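Local structure of lovastatin nonaketide synthase, polyketide synthase component (Aspergillus terreus, 7CPX) at residues Ala2318-Val2322 / Met2396-Glu2400. The protein builds the dihydromonacolin L nonaketide of lovastatin from malonyl-CoA, as a homodimeric multidomain polyketide synthase that works with the enoyl reductase LovC. The protein carries 2 engineered substitutions. Residues are numbered along the deposited sequence; the frame is centred on the assembly and turned at random.
Sequences AQQRV and MADLE
Met-2396 reaches the helix 2305-2323 first, running obliquely past Gln-2319, and the CA atoms of these two residues, 6.6 Å apart, are the nearest pair between the segments. Its CB points toward the helix and the chain stays extended through chi2 (179°). The bend comes only at chi3 (-71°), which swings the methyl CE alongside CB of Gln-2319 (3.6 Å) while SD lies 3.5 Å from that same CB. Val-1732, in a loop, also touches the Met-2396 side chain.

Ala-2397 to Leu-2399 take helix-like backbone angles but lack a helix's regular hydrogen bonding, and CB of Leu-2399 points toward the helix. Its branch CD1 meets Val-2322 tip to tip, 3.4 Å from CG2 and 3.6 Å from CG1, so one methyl touches both branches of the valine. CD2 is more distant, 4.0 Å from Val-2322 CG2.

Glu-2400, the start of strand 2400-2402, sends an extended chain across that of Gln-2319 at about a right angle. Thr-2330 and Asp-2332 of the neighbouring strand 2329-2333 also touch Glu-2400.

All six touching residues are buried, and 301 Å² of surface is buried between the segments, both sides summed. The contact packs a helix against the entry to the outermost strand of a seven-stranded parallel sheet, whose strand order 3-2-1-4-5-6-7 is characteristic of the Rossmann-fold ketoreductase domain.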
loop_
_atom_site.group_PDB
_atom_site.type_symbol
_atom_site.label_atom_id
_atom_site.label_comp_id
_atom_site.label_asym_id
_atom_site.label_seq_id
_atom_site.Cartn_x
_atom_site.Cartn_y
_atom_site.Cartn_z
ATOM N N ALA A 2318 41.042 48.294 31.352
ATOM C CA ALA A 2318 41.431 46.976 30.859
ATOM C C ALA A 2318 42.771 47.042 30.139
ATOM O O ALA A 2318 43.645 46.189 30.336
ATOM C CB ALA A 2318 40.354 46.426 29.924
ATOM N N GLN A 2319 42.947 48.058 29.294
ATOM C CA GLN A 2319 44.170 48.170 28.508
ATOM C C GLN A 2319 45.381 48.404 29.402
ATOM O O GLN A 2319 46.423 47.758 29.238
ATOM C CB GLN A 2319 44.017 49.296 27.487
ATOM C CG GLN A 2319 43.155 48.922 26.295
ATOM C CD GLN A 2319 42.521 50.125 25.628
ATOM O OE1 GLN A 2319 42.134 51.084 26.295
ATOM N NE2 GLN A 2319 42.407 50.078 24.308
ATOM N N GLN A 2320 45.265 49.325 30.361
ATOM C CA GLN A 2320 46.377 49.606 31.261
ATOM C C GLN A 2320 46.600 48.479 32.258
ATOM O O GLN A 2320 47.708 48.345 32.788
ATOM C CB GLN A 2320 46.135 50.922 32.003
ATOM C CG GLN A 2320 44.983 50.886 32.988
ATOM C CD GLN A 2320 45.450 50.975 34.425
ATOM O OE1 GLN A 2320 45.458 49.981 35.152
ATOM N NE2 GLN A 2320 45.840 52.173 34.846
ATOM N N ARG A 2321 45.574 47.669 32.521
ATOM C CA ARG A 2321 45.723 46.504 33.378
ATOM C C ARG A 2321 46.473 45.393 32.660
ATOM O O ARG A 2321 47.299 44.702 33.266
ATOM C CB ARG A 2321 44.338 46.034 33.827
ATOM C CG ARG A 2321 44.332 44.794 34.682
ATOM C CD ARG A 2321 42.950 44.515 35.242
ATOM N NE ARG A 2321 42.875 43.178 35.815
ATOM C CZ ARG A 2321 43.237 42.873 37.054
ATOM N NH1 ARG A 2321 43.680 43.796 37.891
ATOM N NH2 ARG A 2321 43.157 41.611 37.461
ATOM N N VAL A 2322 46.198 45.209 31.368
ATOM C CA VAL A 2322 47.003 44.296 30.565
ATOM C C VAL A 2322 48.431 44.811 30.455
ATOM O O VAL A 2322 49.394 44.044 30.574
ATOM C CB VAL A 2322 46.367 44.092 29.180
ATOM C CG1 VAL A 2322 47.361 43.440 28.234
ATOM C CG2 VAL A 2322 45.118 43.246 29.304
ATOM N N MET A 2396 46.734 46.727 21.567
ATOM C CA MET A 2396 45.686 46.155 22.403
ATOM C C MET A 2396 44.337 46.171 21.695
ATOM O O MET A 2396 43.289 46.360 22.317
ATOM C CB MET A 2396 45.608 46.889 23.737
ATOM C CG MET A 2396 46.738 46.526 24.682
ATOM S SD MET A 2396 46.664 47.405 26.249
ATOM C CE MET A 2396 47.097 49.058 25.721
ATOM N N ALA A 2397 44.347 45.971 20.377
ATOM C CA ALA A 2397 43.089 45.818 19.654
ATOM C C ALA A 2397 42.406 44.508 20.020
ATOM O O ALA A 2397 41.176 44.448 20.123
ATOM C CB ALA A 2397 43.334 45.890 18.149
ATOM N N ASP A 2398 43.191 43.447 20.220
ATOM C CA ASP A 2398 42.623 42.152 20.573
ATOM C C ASP A 2398 41.896 42.190 21.908
ATOM O O ASP A 2398 40.922 41.453 22.092
ATOM C CB ASP A 2398 43.724 41.091 20.614
ATOM C CG ASP A 2398 44.854 41.462 21.553
ATOM O OD1 ASP A 2398 44.795 42.555 22.154
ATOM O OD2 ASP A 2398 45.802 40.661 21.689
ATOM N N LEU A 2399 42.346 43.029 22.844
ATOM C CA LEU A 2399 41.686 43.100 24.143
ATOM C C LEU A 2399 40.247 43.572 24.004
ATOM O O LEU A 2399 39.335 42.983 24.597
ATOM C CB LEU A 2399 42.457 44.035 25.073
ATOM C CG LEU A 2399 43.950 43.756 25.238
ATOM C CD1 LEU A 2399 44.525 44.658 26.312
ATOM C CD2 LEU A 2399 44.196 42.296 25.570
ATOM N N GLU A 2400 40.021 44.625 23.224
ATOM C CA GLU A 2400 38.686 45.191 23.049
ATOM C C GLU A 2400 38.000 44.447 21.915
ATOM O O GLU A 2400 38.330 44.634 20.742
ATOM C CB GLU A 2400 38.760 46.686 22.763
ATOM C CG GLU A 2400 39.525 47.484 23.800
ATOM C CD GLU A 2400 39.306 48.978 23.658
ATOM O OE1 GLU A 2400 38.416 49.378 22.880
ATOM O OE2 GLU A 2400 40.022 49.753 24.325
#